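Local atomic coordinates of mannose-specific lectin 3 chain 1 (PDB entry 3MEZ), a protein that probably binds mannose and weakly agglutinates trypsin-treated rabbit erythrocytes, as one subunit of a bulb-type lectin heterotetramer. Residues D1-L5 with Q16-E20; T7-T13 with D51-N57; L34-G39 with D94-T98; N57-Q61 with S79-G85. One frame throughout, in Å; residues are numbered along the deposited sequence.

Overall arrangement
Four contacts show how a bulb-type lectin domain closes its three antiparallel sheets into a beta-prism II fold. Interactions 1 and 2 touch in the hydrophobic interior: Leu-5 CD1 lies 3.9 Å from Leu-54 CD1, and Leu-17 CG lies 4.0 Å from Ile-11 CD1. Interaction 4 continues from interaction 2 through their shared Asn-57 and leads outward to a surface loop; their centres are about 15 Å apart. Interactions 3 and 4 lie farther from each other, about 22 Å between centres. Interaction 3 joins the sheet of 16-19, also reached by interaction 1, to the segment entering strand 97-106. Interactions 1, 3 and 4 all also meet the chain 2 partner of the heterotetramer.

Interaction 1 of 4, residues D1-L5 with Q16-E20; sequences DNNVL and QLSYE
Asn-2 and Leu-17 bring their CA atoms within 5.0 Å where the type I turn from Asp-1 to Val-4 lies against strand 16-19, and one backbone hydrogen bond joins the segments, from Ser-18 N to Asn-2 O (2.9 Å, N-H...O angle 157°). The same carbonyl oxygen also receives a CA-H...O contact from Leu-17 CA, at 3.1 Å. With CG opposite the carbonyl carbon (chi1 -58°), the Leu-17 side chain swings across this junction toward Asn-2 O, and its CD2 methyl comes 3.8 Å from Val-4 O and packs at 4.3 Å against Leu-5 CB. On the other flank Asn-3 and Tyr-19 run side by side in the same direction, the amide 24° from the plane of the ring, with Asn-3 ND2 4.1 Å from Tyr-19 CD1. Asn-3 CB rests on Ser-18 O at 3.7 Å. The Asn-3 amide finds its stronger polar partner outside, where OD1 accepts a hydrogen bond from Asn-7 of the chain 2 subunit. Chemically, the contact divides by depth: leucines meet toward the interior, where Leu-17 also touches Phe-24 and Leu-91, while amide and phenol ring face the subunit interface, so the turn and the strand it leads into serve both the core and the assembly.

Interaction 2 of 4, residues T7-T13 with D51-N57; sequences TGDVIHT and DCTLRLN. Unlike the reference sequence in segment 7-13: His-12 (reference Ser). Unlike the reference sequence in segment 51-57: Asp-51 (reference Asn).
Thr-7, Leu-54 and Thr-13 carry much of this antiparallel pairing, in which the short strand 10-11 edges strand 53-56 in one of the sheets of the beta-prism II fold. At the centre Leu-54 is tied to Ile-11 by two reciprocal backbone bonds: Ile-11 N to Leu-54 O at 2.8 Å, and Leu-54 N to Ile-11 O at 3.0 Å. The two side chains leave the same face and lie side by side, Ile-11 CD1 against Leu-54 CD1 at 3.6 Å. Leu-5 and Met-26 pack against both, so this face of the sheet looks into the interior of the prism. On the other face Val-10 CG1 meets Thr-53 CB at 3.9 Å.

Toward Gly-8, in the loop before strand 10-11, the regular ladder gives out. Asp-9 O and Leu-56 N lie 4.0 Å apart, and both are buried without a partner in the model, whereas Gly-8 N still reaches Leu-56 O. Thr-7 secures this end, its CG2 resting beside the Asn-57 carbonyl and its OG1 donating to Asn-57 O from above the carbonyl plane; the same hydroxyl is also hydrogen-bonded to Tyr-87 N, linking the loop between strands 4-6 and 10-11 to the lead-in of strand 88-91. Thr-13 secures the opposite end, next to the disulfide of Cys-52 with Cys-30: its hydroxyl OG1 donates to Cys-52 O at 2.6 Å, standing 42° out of the carbonyl plane.

Interaction 3 of 4, residues L34-G39 with D94-T98; sequences LYNEAG and DQHVT
The His-96 imidazole has the Asn-36 amide nitrogen ND2 over one face, 4.1 Å above the plane and displaced toward the rim, while Ala-38 O lies at its edge, 3.8 Å from CE1. NE2 makes a weak, bent bond to Gly-39 O. The Leu-34 and His-96 side chains cross at about a right angle, with Leu-34 CD1 3.7 Å from His-96 CD2. The Asn-36 amide is itself fully engaged. Its two N-H groups donate nearly in the amide plane, to Gln-95 O at 3.0 Å and to Gly-39 O, and its OD1 takes the backbone N of Ala-38 at 2.8 Å, an Asx turn. These bonds fix the rotation of the amide and shape the loop around it; CG sits between the backbone N and carbonyl carbon (chi1 69°), which brings the amide back over its own turn. Gln-95 replies from the other segment. Extended beyond CG, it delivers OE1 to Glu-37 N at 2.9 Å, the donor almost in line with the carbonyl bond, and its amide stands 71° from that of Asn-36. Asp-94 OD1 accepts His-96 N in a second Asx turn. The contact thus binds the turn between strands 32-35 and 41-42 to the lead-in of strand 97-106. Leu-34 and Val-97 both pack on Phe-24 of strand 22-26, and Thr-98 pairs with a strand of the chain 2 subunit.

Interaction 4 of 4, residues N57-Q61 with S79-G85; sequences NNRGQ and SVNTVRG. Unlike the reference sequence in segment 79-85: Arg-84 (reference Gln).
A tight beta hairpin joins strands 53-56 and 62-65, and its turn residues Asn-58 and Arg-59 rest against the loop that follows strand 74-76. Gly-85 N donates to Asn-58 O at 2.9 Å, and Arg-84 CA approaches the same oxygen at 3.3 Å. Arg-59 bends at chi2 and chi3 (-93° and -45°), folding its guanidinium back over the loop so that NE donates to Thr-82 O at 2.9 Å; a weak bond from Arg-59 NH2 reaches the same oxygen. The acceptor lies near the edge of the guanidinium, 19° out of its plane. Gln-61 and Val-80 run antiparallel alongside one another, Gln-61 CG 3.9 Å from Val-80 CG2, while Gln-61 NE2 bonds to Pro-77 O. The turn is braced from inside: Asn-57 OD1 accepts Arg-59 N and Gln-61 N from opposite faces of its plane, and Asn-57 ND2 donates to Gln-61 OE1 at 3.1 Å and is also bonded to Glu-63. Gly-60 O also accepts from Trp-109 of the chain 2 subunit. The weak Gly-60 N to Asn-57 O bond, the Asn-57 N to Gln-61 O bond and Gly-60 with positive phi are the marks of a 3:5 hairpin, a type I turn with a G1 beta bulge, reinforced here by an Asx turn.

Interaction 1 of 4, residues D1-L5 with Q16-E20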
loop_
_atom_site.group_PDB
_atom_site.type_symbol
_atom_site.label_atom_id
_atom_site.label_comp_id
_atom_site.label_asym_id
_atom_site.label_seq_id
_atom_site.Cartn_x
_atom_site.Cartn_y
_atom_site.Cartn_z
ATOM N N ASP A 1 -5.541 -14.347 16.959
ATOM C CA ASP A 1 -5.648 -12.935 16.756
ATOM C C ASP A 1 -7.114 -12.590 16.662
ATOM O O ASP A 1 -7.873 -13.341 16.176
ATOM C CB ASP A 1 -4.836 -12.502 15.539
ATOM C CG ASP A 1 -3.359 -12.522 15.811
ATOM O OD1 ASP A 1 -2.971 -12.028 16.858
ATOM O OD2 ASP A 1 -2.586 -13.044 15.031
ATOM N N ASN A 2 -7.479 -11.451 17.206
ATOM C CA ASN A 2 -8.856 -11.115 17.429
ATOM C C ASN A 2 -9.617 -10.644 16.177
ATOM O O ASN A 2 -10.741 -10.299 16.253
ATOM C CB ASN A 2 -9.001 -10.159 18.597
ATOM C CG ASN A 2 -8.682 -10.805 19.950
ATOM O OD1 ASN A 2 -8.938 -11.924 20.170
ATOM N ND2 ASN A 2 -8.130 -10.055 20.820
ATOM N N ASN A 3 -8.940 -10.578 15.058
ATOM C CA ASN A 3 -9.564 -10.192 13.818
ATOM C C ASN A 3 -9.903 -11.373 12.910
ATOM O O ASN A 3 -10.486 -11.166 11.885
ATOM C CB ASN A 3 -8.768 -9.129 13.056
ATOM C CG ASN A 3 -7.406 -9.609 12.547
ATOM O OD1 ASN A 3 -6.843 -10.509 13.065
ATOM N ND2 ASN A 3 -6.885 -8.938 11.552
ATOM N N VAL A 4 -9.510 -12.576 13.326
ATOM C CA VAL A 4 -9.715 -13.815 12.594
ATOM C C VAL A 4 -10.437 -14.886 13.400
ATOM O O VAL A 4 -10.190 -15.029 14.528
ATOM C CB VAL A 4 -8.382 -14.409 12.097
ATOM C CG1 VAL A 4 -8.584 -15.748 11.482
ATOM C CG2 VAL A 4 -7.715 -13.501 11.129
ATOM N N LEU A 5 -11.365 -15.592 12.754
ATOM C CA LEU A 5 -12.034 -16.787 13.286
ATOM C C LEU A 5 -11.955 -17.897 12.253
ATOM O O LEU A 5 -12.509 -17.776 11.215
ATOM C CB LEU A 5 -13.493 -16.513 13.611
ATOM C CG LEU A 5 -14.324 -17.202 14.710
ATOM C CD1 LEU A 5 -15.632 -17.620 14.247
ATOM C CD2 LEU A 5 -13.614 -18.282 15.436
ATOM N N GLN A 16 -15.598 -11.346 21.419
ATOM C CA GLN A 16 -15.748 -10.717 20.128
ATOM C C GLN A 16 -14.501 -10.757 19.276
ATOM O O GLN A 16 -13.437 -10.875 19.792
ATOM C CB GLN A 16 -16.175 -9.277 20.317
ATOM C CG GLN A 16 -15.174 -8.434 21.016
ATOM C CD GLN A 16 -15.782 -7.350 21.837
ATOM O OE1 GLN A 16 -15.618 -6.190 21.558
ATOM N NE2 GLN A 16 -16.443 -7.721 22.864
ATOM N N LEU A 17 -14.694 -10.666 17.967
ATOM C CA LEU A 17 -13.708 -10.179 17.026
ATOM C C LEU A 17 -13.626 -8.654 17.106
ATOM O O LEU A 17 -14.588 -8.012 17.376
ATOM C CB LEU A 17 -14.020 -10.590 15.608
ATOM C CG LEU A 17 -14.161 -12.048 15.261
ATOM C CD1 LEU A 17 -14.377 -12.218 13.754
ATOM C CD2 LEU A 17 -12.987 -12.838 15.797
ATOM N N SER A 18 -12.459 -8.111 16.898
ATOM C CA SER A 18 -12.266 -6.689 16.898
ATOM C C SER A 18 -11.184 -6.271 15.911
ATOM O O SER A 18 -10.237 -6.949 15.711
ATOM C CB SER A 18 -11.923 -6.224 18.310
ATOM O OG SER A 18 -10.719 -6.730 18.781
ATOM N N TYR A 19 -11.386 -5.174 15.237
ATOM C CA TYR A 19 -10.342 -4.555 14.457
ATOM C C TYR A 19 -10.592 -3.055 14.427
ATOM O O TYR A 19 -11.605 -2.629 13.967
ATOM C CB TYR A 19 -10.207 -5.145 13.046
ATOM C CG TYR A 19 -8.977 -4.650 12.368
ATOM C CD1 TYR A 19 -7.753 -5.074 12.774
ATOM C CD2 TYR A 19 -9.040 -3.705 11.393
ATOM C CE1 TYR A 19 -6.660 -4.623 12.222
ATOM C CE2 TYR A 19 -7.934 -3.233 10.824
ATOM C CZ TYR A 19 -6.736 -3.697 11.250
ATOM O OH TYR A 19 -5.617 -3.248 10.717
ATOM N N GLU A 20 -9.666 -2.296 14.971
ATOM C CA GLU A 20 -9.820 -0.875 15.032
ATOM C C GLU A 20 -11.137 -0.483 15.701
ATOM O O GLU A 20 -11.355 -0.820 16.801
ATOM C CB GLU A 20 -9.566 -0.232 13.699
ATOM C CG GLU A 20 -8.196 -0.415 13.302
ATOM C CD GLU A 20 -7.884 0.209 11.978
ATOM O OE1 GLU A 20 -8.785 0.436 11.187
ATOM O OE2 GLU A 20 -6.712 0.429 11.723
#

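Interaction 2 of 4, residues T7-T13 with D51-N57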
loop_
_atom_site.group_PDB
_atom_site.type_symbol
_atom_site.label_atom_id
_atom_site.label_comp_id
_atom_site.label_asym_id
_atom_site.label_seq_id
_atom_site.Cartn_x
_atom_site.Cartn_y
_atom_site.Cartn_z
ATOM N N THR A 7 -12.303 -22.082 10.980
ATOM C CA THR A 7 -13.214 -23.185 11.086
ATOM C C THR A 7 -12.818 -24.048 12.275
ATOM O O THR A 7 -11.714 -24.386 12.454
ATOM C CB THR A 7 -13.206 -24.062 9.790
ATOM O OG1 THR A 7 -13.797 -23.367 8.709
ATOM C CG2 THR A 7 -13.882 -25.415 9.997
ATOM N N GLY A 8 -13.791 -24.364 13.077
ATOM C CA GLY A 8 -13.603 -25.218 14.206
ATOM C C GLY A 8 -13.231 -24.471 15.458
ATOM O O GLY A 8 -13.269 -25.027 16.510
ATOM N N ASP A 9 -12.876 -23.206 15.346
ATOM C CA ASP A 9 -12.758 -22.337 16.505
ATOM C C ASP A 9 -14.099 -21.763 17.027
ATOM O O ASP A 9 -15.073 -21.794 16.357
ATOM C CB ASP A 9 -11.693 -21.270 16.297
ATOM C CG ASP A 9 -10.320 -21.877 16.132
ATOM O OD1 ASP A 9 -9.365 -21.221 15.808
ATOM O OD2 ASP A 9 -10.187 -23.066 16.317
ATOM N N VAL A 10 -14.111 -21.224 18.223
ATOM C CA VAL A 10 -15.334 -20.695 18.770
ATOM C C VAL A 10 -15.229 -19.278 19.358
ATOM O O VAL A 10 -14.254 -18.951 19.912
ATOM C CB VAL A 10 -15.877 -21.684 19.845
ATOM C CG1 VAL A 10 -17.085 -21.186 20.482
ATOM C CG2 VAL A 10 -16.154 -23.028 19.223
ATOM N N ILE A 11 -16.247 -18.448 19.229
ATOM C CA ILE A 11 -16.323 -17.222 20.020
ATOM C C ILE A 11 -17.302 -17.479 21.145
ATOM O O ILE A 11 -18.427 -17.731 20.923
ATOM C CB ILE A 11 -16.780 -16.001 19.222
ATOM C CG1 ILE A 11 -15.790 -15.668 18.142
ATOM C CG2 ILE A 11 -16.945 -14.775 20.085
ATOM C CD1 ILE A 11 -16.330 -14.743 17.183
ATOM N N HIS A 12 -16.819 -17.386 22.363
ATOM C CA HIS A 12 -17.615 -17.604 23.552
ATOM C C HIS A 12 -18.515 -16.459 23.945
ATOM O O HIS A 12 -18.476 -15.414 23.394
ATOM C CB HIS A 12 -16.708 -17.986 24.688
ATOM C CG HIS A 12 -15.564 -18.792 24.234
ATOM N ND1 HIS A 12 -15.689 -20.121 23.938
ATOM C CD2 HIS A 12 -14.309 -18.442 23.888
ATOM C CE1 HIS A 12 -14.540 -20.574 23.479
ATOM N NE2 HIS A 12 -13.682 -19.572 23.439
ATOM N N THR A 13 -19.348 -16.697 24.918
ATOM C CA THR A 13 -20.289 -15.697 25.316
ATOM C C THR A 13 -19.542 -14.457 25.807
ATOM O O THR A 13 -18.571 -14.533 26.513
ATOM C CB THR A 13 -21.244 -16.237 26.384
ATOM O OG1 THR A 13 -21.765 -17.489 25.956
ATOM C CG2 THR A 13 -22.346 -15.285 26.658
ATOM N N ASP A 51 -26.166 -18.730 27.220
ATOM C CA ASP A 51 -24.760 -19.053 27.175
ATOM C C ASP A 51 -24.335 -19.339 25.735
ATOM O O ASP A 51 -23.622 -20.226 25.480
ATOM C CB ASP A 51 -24.415 -20.202 28.096
ATOM C CG ASP A 51 -24.419 -19.789 29.567
ATOM O OD1 ASP A 51 -24.148 -18.635 29.864
ATOM O OD2 ASP A 51 -24.720 -20.610 30.416
ATOM N N CYS A 52 -24.835 -18.542 24.823
ATOM C CA CYS A 52 -24.606 -18.763 23.420
ATOM C C CYS A 52 -23.160 -18.548 22.951
ATOM O O CYS A 52 -22.456 -17.709 23.461
ATOM C CB CYS A 52 -25.573 -17.937 22.583
ATOM S SG CYS A 52 -27.317 -18.176 22.824
ATOM N N THR A 53 -22.799 -19.319 21.936
ATOM C CA THR A 53 -21.513 -19.303 21.317
ATOM C C THR A 53 -21.607 -19.367 19.798
ATOM O O THR A 53 -22.558 -19.816 19.252
ATOM C CB THR A 53 -20.649 -20.467 21.775
ATOM O OG1 THR A 53 -21.165 -21.658 21.226
ATOM C CG2 THR A 53 -20.601 -20.586 23.280
ATOM N N LEU A 54 -20.556 -18.907 19.165
ATOM C CA LEU A 54 -20.464 -18.741 17.740
ATOM C C LEU A 54 -19.348 -19.579 17.156
ATOM O O LEU A 54 -18.248 -19.444 17.547
ATOM C CB LEU A 54 -20.121 -17.271 17.469
ATOM C CG LEU A 54 -20.341 -16.566 16.153
ATOM C CD1 LEU A 54 -19.076 -16.312 15.494
ATOM C CD2 LEU A 54 -21.264 -17.258 15.217
ATOM N N ARG A 55 -19.669 -20.375 16.163
ATOM C CA ARG A 55 -18.744 -21.245 15.477
ATOM C C ARG A 55 -18.750 -20.981 13.954
ATOM O O ARG A 55 -19.727 -20.601 13.447
ATOM C CB ARG A 55 -19.167 -22.680 15.757
ATOM C CG ARG A 55 -18.431 -23.698 15.051
ATOM C CD ARG A 55 -18.831 -25.106 15.482
ATOM N NE ARG A 55 -19.459 -25.828 14.398
ATOM C CZ ARG A 55 -20.191 -26.935 14.504
ATOM N NH1 ARG A 55 -20.704 -27.459 13.417
ATOM N NH2 ARG A 55 -20.419 -27.512 15.673
ATOM N N LEU A 56 -17.629 -21.179 13.285
ATOM C CA LEU A 56 -17.550 -21.166 11.845
ATOM C C LEU A 56 -17.382 -22.599 11.426
ATOM O O LEU A 56 -16.453 -23.246 11.805
ATOM C CB LEU A 56 -16.325 -20.405 11.387
ATOM C CG LEU A 56 -16.162 -19.611 10.110
ATOM C CD1 LEU A 56 -14.926 -19.950 9.380
ATOM C CD2 LEU A 56 -17.325 -19.580 9.258
ATOM N N ASN A 57 -18.288 -23.074 10.611
ATOM C CA ASN A 57 -18.220 -24.452 10.174
ATOM C C ASN A 57 -17.328 -24.718 8.952
ATOM O O ASN A 57 -16.633 -23.872 8.512
ATOM C CB ASN A 57 -19.598 -25.116 10.078
ATOM C CG ASN A 57 -20.403 -24.659 8.918
ATOM O OD1 ASN A 57 -19.899 -24.137 7.981
ATOM N ND2 ASN A 57 -21.687 -24.888 8.985
#

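Interaction 3 of 4, residues L34-G39 with D94-T98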
loop_
_atom_site.group_PDB
_atom_site.type_symbol
_atom_site.label_atom_id
_atom_site.label_comp_id
_atom_site.label_asym_id
_atom_site.label_seq_id
_atom_site.Cartn_x
_atom_site.Cartn_y
_atom_site.Cartn_z
ATOM N N LEU A 34 -22.610 -6.889 14.878
ATOM C CA LEU A 34 -21.487 -6.157 14.327
ATOM C C LEU A 34 -21.652 -4.691 14.699
ATOM O O LEU A 34 -22.601 -4.086 14.269
ATOM C CB LEU A 34 -21.499 -6.211 12.816
ATOM C CG LEU A 34 -20.226 -6.101 11.973
ATOM C CD1 LEU A 34 -20.425 -5.357 10.708
ATOM C CD2 LEU A 34 -19.018 -5.647 12.676
ATOM N N TYR A 35 -20.750 -4.157 15.502
ATOM C CA TYR A 35 -20.772 -2.746 15.810
ATOM C C TYR A 35 -19.677 -2.060 15.024
ATOM O O TYR A 35 -18.558 -2.415 15.094
ATOM C CB TYR A 35 -20.596 -2.457 17.292
ATOM C CG TYR A 35 -21.666 -2.970 18.170
ATOM C CD1 TYR A 35 -21.560 -4.187 18.760
ATOM C CD2 TYR A 35 -22.774 -2.224 18.444
ATOM C CE1 TYR A 35 -22.536 -4.650 19.588
ATOM C CE2 TYR A 35 -23.755 -2.680 19.274
ATOM C CZ TYR A 35 -23.634 -3.900 19.850
ATOM O OH TYR A 35 -24.614 -4.364 20.653
ATOM N N ASN A 36 -20.067 -1.076 14.262
ATOM C CA ASN A 36 -19.156 -0.352 13.465
ATOM C C ASN A 36 -19.663 1.020 13.126
ATOM O O ASN A 36 -20.596 1.468 13.672
ATOM C CB ASN A 36 -18.817 -1.119 12.205
ATOM C CG ASN A 36 -19.954 -1.207 11.260
ATOM O OD1 ASN A 36 -20.881 -0.472 11.311
ATOM N ND2 ASN A 36 -19.864 -2.131 10.383
ATOM N N GLU A 37 -18.991 1.656 12.204
ATOM C CA GLU A 37 -19.389 2.923 11.645
ATOM C C GLU A 37 -19.807 2.849 10.220
ATOM O O GLU A 37 -19.573 3.767 9.505
ATOM C CB GLU A 37 -18.245 3.874 11.672
ATOM C CG GLU A 37 -18.080 4.554 12.936
ATOM C CD GLU A 37 -16.654 4.844 13.199
ATOM O OE1 GLU A 37 -16.303 5.085 14.360
ATOM O OE2 GLU A 37 -15.873 4.822 12.239
ATOM N N ALA A 38 -20.320 1.740 9.759
ATOM C CA ALA A 38 -20.505 1.617 8.334
ATOM C C ALA A 38 -21.725 0.831 7.955
ATOM O O ALA A 38 -21.783 0.272 6.893
ATOM C CB ALA A 38 -19.269 1.049 7.688
ATOM N N GLY A 39 -22.685 0.748 8.842
ATOM C CA GLY A 39 -23.799 -0.097 8.576
ATOM C C GLY A 39 -23.538 -1.389 9.300
ATOM O O GLY A 39 -22.607 -2.085 8.995
ATOM N N ASP A 94 -12.349 -2.720 6.322
ATOM C CA ASP A 94 -13.658 -2.265 5.872
ATOM C C ASP A 94 -14.723 -2.239 6.948
ATOM O O ASP A 94 -15.797 -1.803 6.718
ATOM C CB ASP A 94 -14.149 -3.002 4.622
ATOM C CG ASP A 94 -14.317 -4.494 4.828
ATOM O OD1 ASP A 94 -14.025 -4.986 5.896
ATOM O OD2 ASP A 94 -14.715 -5.153 3.900
ATOM N N GLN A 95 -14.375 -2.728 8.114
ATOM C CA GLN A 95 -15.255 -2.852 9.260
ATOM C C GLN A 95 -16.392 -3.850 9.039
ATOM O O GLN A 95 -17.434 -3.713 9.569
ATOM C CB GLN A 95 -15.812 -1.500 9.668
ATOM C CG GLN A 95 -14.814 -0.436 10.011
ATOM C CD GLN A 95 -15.457 0.923 10.226
ATOM O OE1 GLN A 95 -16.542 1.021 10.688
ATOM N NE2 GLN A 95 -14.789 1.949 9.825
ATOM N N HIS A 96 -16.125 -4.846 8.234
ATOM C CA HIS A 96 -17.066 -5.910 7.954
ATOM C C HIS A 96 -16.437 -7.275 8.133
ATOM O O HIS A 96 -15.275 -7.391 8.082
ATOM C CB HIS A 96 -17.657 -5.751 6.556
ATOM C CG HIS A 96 -18.862 -4.887 6.538
ATOM N ND1 HIS A 96 -18.848 -3.624 6.018
ATOM C CD2 HIS A 96 -20.090 -5.070 7.051
ATOM C CE1 HIS A 96 -20.027 -3.075 6.180
ATOM N NE2 HIS A 96 -20.798 -3.933 6.812
ATOM N N VAL A 97 -17.253 -8.291 8.325
ATOM C CA VAL A 97 -16.765 -9.629 8.426
ATOM C C VAL A 97 -17.069 -10.342 7.124
ATOM O O VAL A 97 -18.186 -10.453 6.734
ATOM C CB VAL A 97 -17.426 -10.412 9.577
ATOM C CG1 VAL A 97 -16.913 -11.815 9.634
ATOM C CG2 VAL A 97 -17.216 -9.728 10.876
ATOM N N THR A 98 -16.035 -10.836 6.495
ATOM C CA THR A 98 -16.101 -11.582 5.262
ATOM C C THR A 98 -15.511 -12.986 5.478
ATOM O O THR A 98 -14.523 -13.141 6.126
ATOM C CB THR A 98 -15.327 -10.913 4.121
ATOM O OG1 THR A 98 -15.771 -9.590 3.918
ATOM C CG2 THR A 98 -15.506 -11.649 2.899
#

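Interaction 4 of 4, residues N57-Q61 with S79-G85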
loop_
_atom_site.group_PDB
_atom_site.type_symbol
_atom_site.label_atom_id
_atom_site.label_comp_id
_atom_site.label_asym_id
_atom_site.label_seq_id
_atom_site.Cartn_x
_atom_site.Cartn_y
_atom_site.Cartn_z
ATOM N N ASN A 57 -18.288 -23.074 10.611
ATOM C CA ASN A 57 -18.220 -24.452 10.174
ATOM C C ASN A 57 -17.328 -24.718 8.952
ATOM O O ASN A 57 -16.633 -23.872 8.512
ATOM C CB ASN A 57 -19.598 -25.116 10.078
ATOM C CG ASN A 57 -20.403 -24.659 8.918
ATOM O OD1 ASN A 57 -19.899 -24.137 7.981
ATOM N ND2 ASN A 57 -21.687 -24.888 8.985
ATOM N N ASN A 58 -17.376 -25.946 8.459
ATOM C CA ASN A 58 -16.546 -26.411 7.380
ATOM C C ASN A 58 -17.183 -26.172 6.002
ATOM O O ASN A 58 -16.724 -26.638 5.008
ATOM C CB ASN A 58 -16.113 -27.839 7.607
ATOM C CG ASN A 58 -17.238 -28.795 7.513
ATOM O OD1 ASN A 58 -18.357 -28.416 7.481
ATOM N ND2 ASN A 58 -16.922 -30.055 7.442
ATOM N N ARG A 59 -18.269 -25.439 5.997
ATOM C CA ARG A 59 -18.841 -24.905 4.800
ATOM C C ARG A 59 -18.801 -23.370 4.706
ATOM O O ARG A 59 -19.351 -22.827 3.831
ATOM C CB ARG A 59 -20.253 -25.413 4.597
ATOM C CG ARG A 59 -20.444 -26.877 4.817
ATOM C CD ARG A 59 -20.309 -27.712 3.556
ATOM N NE ARG A 59 -20.971 -27.238 2.358
ATOM C CZ ARG A 59 -22.232 -27.466 2.008
ATOM N NH1 ARG A 59 -23.051 -28.160 2.779
ATOM N NH2 ARG A 59 -22.671 -26.992 0.868
ATOM N N GLY A 60 -18.126 -22.697 5.604
ATOM C CA GLY A 60 -18.126 -21.260 5.581
ATOM C C GLY A 60 -19.297 -20.534 6.208
ATOM O O GLY A 60 -19.369 -19.364 6.103
ATOM N N GLN A 61 -20.174 -21.245 6.888
ATOM C CA GLN A 61 -21.298 -20.668 7.586
ATOM C C GLN A 61 -20.993 -20.454 9.079
ATOM O O GLN A 61 -20.307 -21.206 9.684
ATOM C CB GLN A 61 -22.549 -21.552 7.540
ATOM C CG GLN A 61 -23.124 -21.962 6.193
ATOM C CD GLN A 61 -24.068 -23.122 6.326
ATOM O OE1 GLN A 61 -23.676 -24.187 6.722
ATOM N NE2 GLN A 61 -25.297 -22.901 6.009
ATOM N N SER A 79 -28.325 -21.164 3.609
ATOM C CA SER A 79 -27.962 -22.302 2.783
ATOM C C SER A 79 -26.766 -21.964 1.950
ATOM O O SER A 79 -26.670 -20.895 1.447
ATOM C CB SER A 79 -29.078 -22.648 1.816
ATOM O OG SER A 79 -28.906 -23.906 1.281
ATOM N N VAL A 80 -25.887 -22.912 1.787
ATOM C CA VAL A 80 -24.633 -22.646 1.162
ATOM C C VAL A 80 -24.233 -23.768 0.150
ATOM O O VAL A 80 -24.522 -24.892 0.369
ATOM C CB VAL A 80 -23.662 -22.328 2.335
ATOM C CG1 VAL A 80 -22.513 -23.241 2.454
ATOM C CG2 VAL A 80 -23.382 -20.871 2.466
ATOM N N ASN A 81 -23.625 -23.413 -0.969
ATOM C CA ASN A 81 -23.205 -24.378 -1.989
ATOM C C ASN A 81 -21.679 -24.627 -2.067
ATOM O O ASN A 81 -21.171 -25.138 -3.005
ATOM C CB ASN A 81 -23.810 -24.057 -3.342
ATOM C CG ASN A 81 -23.257 -22.846 -3.934
ATOM O OD1 ASN A 81 -22.394 -22.274 -3.404
ATOM N ND2 ASN A 81 -23.755 -22.456 -5.057
ATOM N N THR A 82 -21.005 -24.227 -1.014
ATOM C CA THR A 82 -19.589 -24.317 -0.838
ATOM C C THR A 82 -19.133 -25.734 -0.642
ATOM O O THR A 82 -19.891 -26.564 -0.230
ATOM C CB THR A 82 -19.200 -23.543 0.430
ATOM O OG1 THR A 82 -19.997 -23.971 1.519
ATOM C CG2 THR A 82 -19.336 -22.030 0.213
ATOM N N VAL A 83 -17.877 -25.982 -0.937
ATOM C CA VAL A 83 -17.202 -27.219 -0.617
ATOM C C VAL A 83 -16.889 -27.394 0.847
ATOM O O VAL A 83 -16.711 -26.454 1.545
ATOM C CB VAL A 83 -15.840 -27.318 -1.274
ATOM C CG1 VAL A 83 -15.459 -28.711 -1.387
ATOM C CG2 VAL A 83 -15.854 -26.717 -2.592
ATOM N N ARG A 84 -16.766 -28.628 1.283
ATOM C CA ARG A 84 -16.308 -28.893 2.617
ATOM C C ARG A 84 -14.845 -28.579 2.722
ATOM O O ARG A 84 -14.092 -28.994 1.912
ATOM C CB ARG A 84 -16.467 -30.354 2.939
ATOM C CG ARG A 84 -17.788 -30.757 3.439
ATOM C CD ARG A 84 -17.676 -32.079 4.068
ATOM N NE ARG A 84 -18.920 -32.514 4.652
ATOM C CZ ARG A 84 -19.243 -33.782 4.843
ATOM N NH1 ARG A 84 -18.413 -34.720 4.479
ATOM N NH2 ARG A 84 -20.410 -34.102 5.385
ATOM N N GLY A 85 -14.452 -27.911 3.774
ATOM C CA GLY A 85 -13.076 -27.555 3.940
ATOM C C GLY A 85 -12.855 -26.587 5.081
ATOM O O GLY A 85 -13.715 -26.409 5.883
#